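Side-chain contacts in DUF5636 domain-containing protein (Legionella pneumophila subsp. pneumophila str. Philadelphia 1, PDB 4RD8), which is of unknown function but folds as a compact, all-helical single-chain protein of the DUF5636 family: residues 15-20 and 25-30; 46-51 and 200-205; 53-58 and 210-215; 173-176 and 181-184. The protein carries 3 engineered substitutions. One frame throughout, in Å; residues are numbered along the deposited sequence. Where two conformers were deposited one is given.

Contact 1: 15-20 and 25-30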
# COMPACT_ATOMS: atom_id res chain seq x y z
N ARG A 15 -0.20 -7.36 19.44
CA ARG A 15 -0.48 -6.29 20.39
C ARG A 15 -1.62 -5.40 19.91
O ARG A 15 -2.33 -4.80 20.71
CB ARG A 15 0.75 -5.42 20.62
CG ARG A 15 1.93 -6.14 21.27
CD ARG A 15 3.09 -5.16 21.42
NE ARG A 15 4.38 -5.81 21.57
CZ ARG A 15 5.55 -5.21 21.34
NH1 ARG A 15 5.57 -3.94 20.96
NH2 ARG A 15 6.68 -5.88 21.50
N ALA A 16 -1.78 -5.30 18.59
CA ALA A 16 -2.81 -4.44 17.99
C ALA A 16 -4.13 -5.16 17.80
O ALA A 16 -5.10 -4.58 17.30
CB ALA A 16 -2.33 -3.88 16.66
N LEU A 17 -4.18 -6.44 18.17
CA LEU A 17 -5.36 -7.26 17.87
C LEU A 17 -6.17 -7.63 19.10
O LEU A 17 -5.63 -7.77 20.21
CB LEU A 17 -4.95 -8.54 17.13
CG LEU A 17 -4.17 -8.35 15.83
CD1 LEU A 17 -3.85 -9.69 15.17
CD2 LEU A 17 -4.91 -7.44 14.84
N GLN A 18 -7.48 -7.78 18.90
CA GLN A 18 -8.37 -8.28 19.94
C GLN A 18 -9.45 -9.13 19.28
O GLN A 18 -9.43 -9.31 18.06
CB GLN A 18 -9.00 -7.11 20.71
CG GLN A 18 -9.75 -6.11 19.84
CD GLN A 18 -10.26 -4.92 20.62
OE1 GLN A 18 -10.30 -4.94 21.85
NE2 GLN A 18 -10.67 -3.87 19.91
N GLY A 19 -10.38 -9.64 20.08
CA GLY A 19 -11.52 -10.38 19.57
C GLY A 19 -11.17 -11.58 18.69
O GLY A 19 -10.29 -12.37 19.03
N GLU A 20 -11.86 -11.71 17.56
CA GLU A 20 -11.64 -12.84 16.65
C GLU A 20 -10.28 -12.78 15.95
O GLU A 20 -9.66 -13.82 15.72
CB GLU A 20 -12.78 -12.92 15.61
CG GLU A 20 -12.72 -14.13 14.67
CD GLU A 20 -11.81 -13.93 13.46
OE1 GLU A 20 -11.28 -14.94 12.93
OE2 GLU A 20 -11.61 -12.77 13.03
N GLU A 25 -5.03 -17.26 13.65
CA GLU A 25 -3.62 -17.51 13.33
C GLU A 25 -3.26 -17.26 11.86
O GLU A 25 -2.20 -16.70 11.58
CB GLU A 25 -3.18 -18.90 13.80
CG GLU A 25 -3.31 -19.12 15.31
CD GLU A 25 -2.38 -18.24 16.15
OE1 GLU A 25 -1.47 -17.58 15.59
OE2 GLU A 25 -2.56 -18.20 17.39
N PRO A 26 -4.12 -17.69 10.91
CA PRO A 26 -3.74 -17.39 9.52
C PRO A 26 -3.65 -15.89 9.25
O PRO A 26 -2.76 -15.47 8.50
CB PRO A 26 -4.87 -18.03 8.71
CG PRO A 26 -5.30 -19.20 9.56
CD PRO A 26 -5.24 -18.65 10.97
N PHE A 27 -4.54 -15.10 9.84
CA PHE A 27 -4.48 -13.65 9.67
C PHE A 27 -3.18 -13.10 10.25
O PHE A 27 -2.51 -12.28 9.61
CB PHE A 27 -5.67 -12.98 10.34
CG PHE A 27 -5.60 -11.48 10.31
CD1 PHE A 27 -5.80 -10.78 9.12
CD2 PHE A 27 -5.35 -10.75 11.47
CE1 PHE A 27 -5.76 -9.40 9.09
CE2 PHE A 27 -5.30 -9.37 11.44
CZ PHE A 27 -5.50 -8.68 10.25
N ILE A 28 -2.84 -13.55 11.45
CA ILE A 28 -1.64 -13.08 12.13
C ILE A 28 -0.42 -13.42 11.30
O ILE A 28 0.49 -12.60 11.16
CB ILE A 28 -1.51 -13.71 13.54
CG1 ILE A 28 -2.63 -13.21 14.46
CG2 ILE A 28 -0.15 -13.39 14.15
CD1 ILE A 28 -2.78 -13.99 15.76
N GLN A 29 -0.40 -14.62 10.73
CA GLN A 29 0.72 -15.05 9.89
C GLN A 29 0.84 -14.16 8.65
O GLN A 29 1.94 -13.76 8.28
CB GLN A 29 0.56 -16.52 9.49
CG GLN A 29 1.62 -17.03 8.50
CD GLN A 29 3.03 -17.06 9.08
OE1 GLN A 29 3.24 -16.85 10.28
NE2 GLN A 29 4.02 -17.32 8.23
N LEU A 30 -0.29 -13.85 8.02
CA LEU A 30 -0.29 -13.00 6.83
C LEU A 30 0.26 -11.61 7.16
O LEU A 30 1.07 -11.07 6.40
CB LEU A 30 -1.70 -12.91 6.23
CG LEU A 30 -2.24 -14.21 5.61
CD1 LEU A 30 -3.68 -14.03 5.17
CD2 LEU A 30 -1.38 -14.69 4.44

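Contact 2: 46-51 and 200-205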
# COMPACT_ATOMS: atom_id res chain seq x y z
N GLU A 46 12.80 -4.83 -5.28
CA GLU A 46 12.51 -5.74 -6.38
C GLU A 46 11.13 -5.46 -6.96
O GLU A 46 10.96 -5.43 -8.18
CB GLU A 46 12.66 -7.20 -5.94
CG GLU A 46 14.09 -7.57 -5.54
CD GLU A 46 14.25 -9.03 -5.14
OE1 GLU A 46 13.22 -9.67 -4.84
OE2 GLU A 46 15.39 -9.54 -5.15
N GLN A 47 10.14 -5.25 -6.10
CA GLN A 47 8.80 -4.90 -6.57
C GLN A 47 8.69 -3.45 -7.08
O GLN A 47 7.89 -3.17 -7.96
CB GLN A 47 7.73 -5.21 -5.51
CG GLN A 47 7.31 -6.67 -5.48
CD GLN A 47 8.45 -7.60 -5.10
OE1 GLN A 47 9.05 -7.44 -4.04
NE2 GLN A 47 8.78 -8.55 -5.98
N LEU A 48 9.50 -2.55 -6.53
CA LEU A 48 9.54 -1.18 -7.05
C LEU A 48 10.13 -1.14 -8.46
O LEU A 48 9.65 -0.40 -9.32
CB LEU A 48 10.34 -0.24 -6.12
CG LEU A 48 9.67 0.15 -4.80
CD1 LEU A 48 10.67 0.83 -3.87
CD2 LEU A 48 8.50 1.09 -5.08
N ILE A 49 11.17 -1.93 -8.68
CA ILE A 49 11.73 -2.11 -10.01
C ILE A 49 10.66 -2.65 -10.97
O ILE A 49 10.53 -2.16 -12.10
CB ILE A 49 12.96 -3.06 -9.99
CG1 ILE A 49 14.15 -2.35 -9.33
CG2 ILE A 49 13.32 -3.51 -11.39
CD1 ILE A 49 15.28 -3.27 -8.95
N GLU A 50 9.88 -3.62 -10.51
CA GLU A 50 8.83 -4.22 -11.34
C GLU A 50 7.75 -3.19 -11.66
O GLU A 50 7.30 -3.09 -12.81
CB GLU A 50 8.23 -5.45 -10.64
CG GLU A 50 7.04 -6.09 -11.36
CD GLU A 50 7.41 -6.72 -12.70
OE1 GLU A 50 8.56 -7.20 -12.86
OE2 GLU A 50 6.54 -6.74 -13.60
N LEU A 51 7.36 -2.42 -10.65
CA LEU A 51 6.34 -1.39 -10.82
C LEU A 51 6.85 -0.34 -11.80
O LEU A 51 6.11 0.11 -12.69
CB LEU A 51 6.00 -0.74 -9.48
CG LEU A 51 4.89 0.31 -9.51
CD1 LEU A 51 3.56 -0.32 -9.89
CD2 LEU A 51 4.79 1.01 -8.15
N ASP A 200 9.98 9.10 0.27
CA ASP A 200 11.29 9.74 0.09
C ASP A 200 12.27 8.78 -0.60
O ASP A 200 13.12 9.20 -1.39
CB ASP A 200 11.87 10.16 1.44
CG ASP A 200 11.06 11.27 2.10
OD1 ASP A 200 10.28 11.95 1.39
OD2 ASP A 200 11.22 11.47 3.32
N HIS A 201 12.14 7.50 -0.29
CA HIS A 201 12.95 6.47 -0.92
C HIS A 201 12.74 6.47 -2.44
O HIS A 201 13.70 6.36 -3.20
CB HIS A 201 12.60 5.10 -0.34
CG HIS A 201 13.42 3.99 -0.89
ND1 HIS A 201 14.79 3.88 -0.69
CD2 HIS A 201 13.09 2.90 -1.65
CE1 HIS A 201 15.25 2.81 -1.30
NE2 HIS A 201 14.22 2.19 -1.88
N ILE A 202 11.49 6.61 -2.86
CA ILE A 202 11.15 6.59 -4.28
C ILE A 202 11.63 7.86 -5.00
O ILE A 202 12.26 7.78 -6.05
CB ILE A 202 9.63 6.40 -4.49
CG1 ILE A 202 9.22 4.97 -4.13
CG2 ILE A 202 9.25 6.71 -5.93
CD1 ILE A 202 7.69 4.77 -4.04
N GLN A 203 11.34 9.02 -4.42
CA GLN A 203 11.69 10.30 -5.04
C GLN A 203 13.19 10.54 -5.10
O GLN A 203 13.67 11.30 -5.95
CB GLN A 203 10.97 11.46 -4.34
CG GLN A 203 9.47 11.50 -4.62
CD GLN A 203 8.76 12.70 -4.02
OE1 GLN A 203 9.23 13.84 -4.14
NE2 GLN A 203 7.63 12.46 -3.37
N ASN A 204 13.94 9.90 -4.21
CA ASN A 204 15.39 10.03 -4.24
C ASN A 204 16.01 9.09 -5.26
O ASN A 204 16.89 9.49 -6.02
CB ASN A 204 15.98 9.82 -2.85
CG ASN A 204 15.69 10.98 -1.91
OD1 ASN A 204 15.37 12.08 -2.35
ND2 ASN A 204 15.81 10.73 -0.61
N ASP A 205 15.53 7.84 -5.28
CA ASP A 205 16.04 6.80 -6.18
C ASP A 205 17.56 6.82 -6.28
O ASP A 205 18.12 7.11 -7.35
CB ASP A 205 15.40 6.92 -7.57
CG ASP A 205 15.72 5.73 -8.46
OD1 ASP A 205 16.11 4.66 -7.92
OD2 ASP A 205 15.58 5.85 -9.69

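Contact 3: 53-58 and 210-215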
# COMPACT_ATOMS: atom_id res chain seq x y z
N GLU A 53 9.03 -0.85 -14.13
CA GLU A 53 9.13 -1.45 -15.45
C GLU A 53 7.77 -1.52 -16.13
O GLU A 53 7.65 -1.27 -17.33
CB GLU A 53 9.78 -2.82 -15.39
CG GLU A 53 10.07 -3.41 -16.75
CD GLU A 53 10.98 -4.62 -16.69
OE1 GLU A 53 10.46 -5.72 -16.42
OE2 GLU A 53 12.19 -4.46 -16.91
N GLN A 54 6.73 -1.85 -15.36
CA GLN A 54 5.39 -1.90 -15.91
C GLN A 54 4.92 -0.50 -16.34
O GLN A 54 4.32 -0.34 -17.40
CB GLN A 54 4.42 -2.55 -14.92
CG GLN A 54 4.74 -4.02 -14.65
CD GLN A 54 3.68 -4.71 -13.81
OE1 GLN A 54 2.55 -4.23 -13.70
NE2 GLN A 54 4.05 -5.84 -13.20
N LEU A 55 5.22 0.50 -15.52
CA LEU A 55 4.91 1.89 -15.85
C LEU A 55 5.67 2.38 -17.09
O LEU A 55 5.08 3.02 -17.98
CB LEU A 55 5.23 2.79 -14.65
CG LEU A 55 5.01 4.30 -14.77
CD1 LEU A 55 3.54 4.60 -15.09
CD2 LEU A 55 5.44 5.01 -13.48
N THR A 56 6.97 2.09 -17.15
CA THR A 56 7.80 2.44 -18.30
C THR A 56 7.22 1.84 -19.58
O THR A 56 7.14 2.51 -20.61
CB THR A 56 9.24 1.91 -18.13
OG1 THR A 56 9.83 2.50 -16.97
CG2 THR A 56 10.07 2.23 -19.35
N MSE A 57 6.82 0.58 -19.49
CA MSE A 57 6.19 -0.13 -20.60
C MSE A 57 4.93 0.60 -21.05
O MSE A 57 4.68 0.79 -22.24
CB MSE A 57 5.78 -1.53 -20.13
CG MSE A 57 6.48 -2.67 -20.83
SE MSE A 57 5.44 -4.30 -20.60
CE MSE A 57 3.72 -3.64 -21.23
N ARG A 58 4.13 0.99 -20.06
CA ARG A 58 2.84 1.63 -20.27
C ARG A 58 2.96 2.97 -20.98
O ARG A 58 2.29 3.21 -21.98
CB ARG A 58 2.17 1.82 -18.91
CG ARG A 58 0.67 1.92 -18.94
CD ARG A 58 0.14 1.86 -17.51
NE ARG A 58 -1.31 2.00 -17.46
CZ ARG A 58 -2.15 0.99 -17.32
NH1 ARG A 58 -1.69 -0.25 -17.20
NH2 ARG A 58 -3.45 1.22 -17.28
N PHE A 210 14.57 2.99 -10.23
CA PHE A 210 13.20 3.30 -10.63
C PHE A 210 12.97 4.74 -11.10
O PHE A 210 12.07 5.43 -10.60
CB PHE A 210 12.20 2.91 -9.54
CG PHE A 210 12.70 3.10 -8.14
CD1 PHE A 210 12.78 4.37 -7.57
CD2 PHE A 210 13.06 2.00 -7.36
CE1 PHE A 210 13.23 4.53 -6.26
CE2 PHE A 210 13.50 2.16 -6.06
CZ PHE A 210 13.59 3.43 -5.51
N PRO A 211 13.74 5.18 -12.10
CA PRO A 211 13.73 6.58 -12.55
C PRO A 211 12.39 7.04 -13.11
O PRO A 211 12.06 8.22 -12.97
CB PRO A 211 14.80 6.60 -13.64
CG PRO A 211 14.82 5.21 -14.17
CD PRO A 211 14.58 4.34 -12.98
N VAL A 212 11.64 6.14 -13.74
CA VAL A 212 10.36 6.49 -14.33
C VAL A 212 9.29 6.67 -13.27
O VAL A 212 8.55 7.66 -13.28
CB VAL A 212 9.92 5.46 -15.39
CG1 VAL A 212 8.53 5.80 -15.91
CG2 VAL A 212 10.91 5.44 -16.54
N LEU A 213 9.21 5.72 -12.35
CA LEU A 213 8.29 5.82 -11.22
C LEU A 213 8.60 7.08 -10.42
O LEU A 213 7.70 7.78 -9.96
CB LEU A 213 8.41 4.58 -10.33
CG LEU A 213 7.57 4.52 -9.05
CD1 LEU A 213 6.09 4.71 -9.34
CD2 LEU A 213 7.81 3.22 -8.28
N ARG A 214 9.89 7.39 -10.30
CA ARG A 214 10.33 8.54 -9.51
C ARG A 214 9.86 9.87 -10.10
O ARG A 214 9.28 10.70 -9.39
CB ARG A 214 11.85 8.53 -9.37
CG ARG A 214 12.45 9.86 -8.95
CD ARG A 214 13.97 9.84 -9.06
NE ARG A 214 14.51 11.18 -9.27
CZ ARG A 214 15.81 11.47 -9.30
NH1 ARG A 214 16.71 10.52 -9.13
NH2 ARG A 214 16.20 12.72 -9.50
N GLU A 215 10.10 10.07 -11.39
CA GLU A 215 9.77 11.33 -12.05
C GLU A 215 8.26 11.57 -12.09
O GLU A 215 7.80 12.69 -11.90
CB GLU A 215 10.36 11.37 -13.46
CG GLU A 215 10.22 12.71 -14.17
CD GLU A 215 10.85 12.70 -15.54
OE1 GLU A 215 11.54 11.70 -15.86
OE2 GLU A 215 10.68 13.68 -16.29

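Contact 4: 173-176 and 181-184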
# COMPACT_ATOMS: atom_id res chain seq x y z
N PRO A 173 -7.37 -1.30 21.97
CA PRO A 173 -7.21 0.01 22.60
C PRO A 173 -6.12 0.06 23.68
O PRO A 173 -5.87 1.13 24.23
CB PRO A 173 -8.57 0.26 23.25
CG PRO A 173 -9.08 -1.13 23.56
CD PRO A 173 -8.63 -1.95 22.38
N ASN A 174 -5.52 -1.08 23.99
CA ASN A 174 -4.46 -1.12 25.00
C ASN A 174 -3.10 -0.73 24.43
O ASN A 174 -2.15 -0.49 25.17
CB ASN A 174 -4.38 -2.49 25.65
CG ASN A 174 -5.66 -2.86 26.38
OD1 ASN A 174 -5.91 -2.39 27.48
ND2 ASN A 174 -6.47 -3.70 25.75
N TYR A 175 -3.05 -0.66 23.10
CA TYR A 175 -1.82 -0.44 22.36
C TYR A 175 -2.01 0.83 21.55
O TYR A 175 -3.06 1.03 20.95
CB TYR A 175 -1.58 -1.63 21.42
CG TYR A 175 -0.18 -1.75 20.88
CD1 TYR A 175 0.92 -1.73 21.72
CD2 TYR A 175 0.04 -1.92 19.51
CE1 TYR A 175 2.20 -1.85 21.22
CE2 TYR A 175 1.32 -2.04 19.01
CZ TYR A 175 2.39 -2.00 19.87
OH TYR A 175 3.67 -2.12 19.38
N PRO A 176 -1.00 1.71 21.52
CA PRO A 176 -1.19 2.98 20.83
C PRO A 176 -1.27 2.89 19.31
O PRO A 176 -1.65 3.87 18.67
CB PRO A 176 0.03 3.82 21.26
CG PRO A 176 1.02 2.83 21.81
CD PRO A 176 0.21 1.71 22.37
N ASP A 181 -1.58 0.85 11.39
CA ASP A 181 -0.34 1.54 11.76
C ASP A 181 0.91 0.64 11.71
O ASP A 181 1.94 1.02 11.15
CB ASP A 181 -0.44 2.11 13.18
CG ASP A 181 -1.46 3.23 13.31
OD1 ASP A 181 -1.90 3.79 12.27
OD2 ASP A 181 -1.80 3.57 14.46
N VAL A 182 0.82 -0.52 12.35
CA VAL A 182 1.99 -1.40 12.50
C VAL A 182 2.51 -1.90 11.16
O VAL A 182 3.73 -2.11 10.98
CB VAL A 182 1.68 -2.58 13.45
CG1 VAL A 182 2.79 -3.61 13.43
CG2 VAL A 182 1.48 -2.07 14.87
N LEU A 183 1.60 -2.06 10.21
CA LEU A 183 1.96 -2.59 8.90
C LEU A 183 2.41 -1.52 7.92
O LEU A 183 3.45 -1.66 7.29
CB LEU A 183 0.80 -3.37 8.28
CG LEU A 183 0.46 -4.66 9.03
CD1 LEU A 183 -0.56 -5.46 8.24
CD2 LEU A 183 1.73 -5.48 9.30
N ILE A 184 1.63 -0.44 7.79
CA ILE A 184 1.84 0.49 6.69
C ILE A 184 1.76 1.95 7.08
O ILE A 184 1.78 2.82 6.22
CB ILE A 184 0.82 0.23 5.55
CG1 ILE A 184 -0.61 0.41 6.08
CG2 ILE A 184 1.04 -1.15 4.91
CD1 ILE A 184 -1.68 0.35 5.02

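Contact 1: 15-20 and 25-30
L17 and I28 mark the closest backbone approach, their CA atoms 9.0 Å apart, where an extended residue that follows a 3-10 turn at 15-16 is set against the first turns of helix 25-38. This is a short helical turn-back in an all-helical fold: the chain passes through the short helix 19-22, doubles back, and lays the loop residue before that helix on the start of the helix that comes next. It illustrates how one leucine can tie such a return together, since L17 supplies every contact from its segment.

L17 points toward the helix and uses both of its methyl groups. CD1 settles between two neighbours, lying 3.8 Å from CG1 of I28 and 4.0 Å from CE2 of F27. On the helix, F27 extends its ring toward the loop with CG anti to the backbone N (chi1 175°), whereas I28 places CG1 beside its own backbone N (chi1 -67°), and the leucine tip meets the two neighbours together. All three residues are buried and the interaction is purely apolar.

Further residues surround the cluster: L17 also touches L22 and S170, while F27 rests on L21 and K164. N24 uses both ends of its amide at the turn, OD1 accepting from F27 N and ND2 bonding E20 OE1. The backbone of L17 is held independently, its O bonded to N172 ND2. Against F27 the second leucine methyl comes in at the ring's rim rather than over a face, CD2 lying near the ring plane at 3.9 Å from CE2.

Contact 2: 46-51 and 200-205
A helix-to-helix packing site of an all-helical domain brings L48, on helix 41-61, against H201 and I202, on helix 195-204. L48 and I202 have the nearest CA atoms, 8.4 Å apart, and the branched end of L48 divides its work between the two partners. CD1 goes to the histidine, lying at the edge and near the plane of the imidazole, 3.9 Å from CD2 of H201. CD2 turns to the isoleucine and sits 3.9 Å from CD1 of I202, with CG1 of that residue at 4.1 Å.

The histidine is fixed by more than the leucine. CG of H201 stands anti to the backbone N (chi1 -178°), and the ring NE2 hydrogen-bonds N45 OD1, three residues before L48 on the same helix, while W197 stacks on the ring. Those interactions should set its rotation and keep the CD2 carbon turned to L48. The leucine is further enclosed by L137 and F210, and I202 by I217. Beyond I202, D205 leaves the helix with positive phi and uses its carboxylate to bond I209 N and F210 N. One branched residue bridging two consecutive residues of another helix is side-chain packing between helices distant in sequence, as in other all-helical folds.

Contact 3: 53-58 and 210-215
T56 and V212 meet at about a right angle, side chain to side chain, where helix 41-61 crosses helix 211-218 in this all-helical fold. The axes of the short segments 53-58 and 211-215 come within 8.7 Å, at 78° between their directions. Such a steep crossing limits the interface to a small patch, carried here by two residues from each helix.

V212 points toward the partner helix and presents its isopropyl group to both T56 and L55. Toward the leucine it offers CG1, which lies 4.0 Å from CG of L55, the two side chains passing at a slant. L55, with CG anti to its backbone N (chi1 179°), carries its other contact past the valine: CD2 lies against the backbone at L213, 3.7 Å from its CA, and 4.2 Å from CD1 of that residue. L55 and L213 form the buried half of the patch, with L75 and L78 of helix 69-85 also packing on L55, whereas T56 and V212 are partly exposed.

A polar link from the same long helix accompanies the crossing. N52 OD1 accepts a hydrogen bond from L213 N and a weak one from V212 N, so the start of helix 211-218, with F210 at the N-cap position, is met by an amide from helix 41-61. N52 also satisfies the threonine, its backbone O bonding the T56 hydroxyl. That hydroxyl nevertheless packs against the valine, with T56 OG1 3.2 Å from V212 CG2 and 3.4 Å from V212 CB.

Contact 4: 173-176 and 181-184
Y175 and V182 form the closer-packed half of this loop-to-helix contact, in which residues 173-176 fold against helix 179-184, the helix that follows them in the chain. CG2 of V182 comes up to the rim of the tyrosine ring, near its plane, 4.1 Å from CE2 of Y175, and the two side chains cross at about a right angle. The valine is buried, with I13, F177 and E35 also against it. Y175 extends its ring toward the helix with CG anti to the backbone N (chi1 -164°). The far end of that ring is polar and tied to another part of the chain, OH bonding R15 NH1, while F177 makes an edge-to-face pair with the ring.

The other half is much looser. P176 is exposed and D181 partly so; their nearest atoms, P176 O and D181 OD2, stand 4.2 Å apart without a bond between them. D181 OD2 is hydrogen-bonded to a residue just outside the two segments, and the backbone N of D181 bonds T178 OG1. The contact thus shades from an apolar inside to an open outside. Around it, helix 25-38 covers L183 through C31 and E35, and helix 130-144 receives I184, whose O bonds Q134 NE2.

Overall arrangement
The four contacts form two clusters at the two ends of the helical fold. Contacts 2 and 3, with centres 9 Å apart, touch and share helix 41-61, which receives helices 195-204 and 211-218 in turn; their segments alternate along the chain. Contacts 1 and 4, centres 12 Å apart, also touch and lie on the opposite side of the chain's centre from contact 3. Contact 1 closes before the others open, whereas contact 4 is nested inside the long loops closed by contacts 2 and 3. One end is thus made of local returns of the chain, and the other of helix pairs distant in sequence, which bring the C-terminal part back.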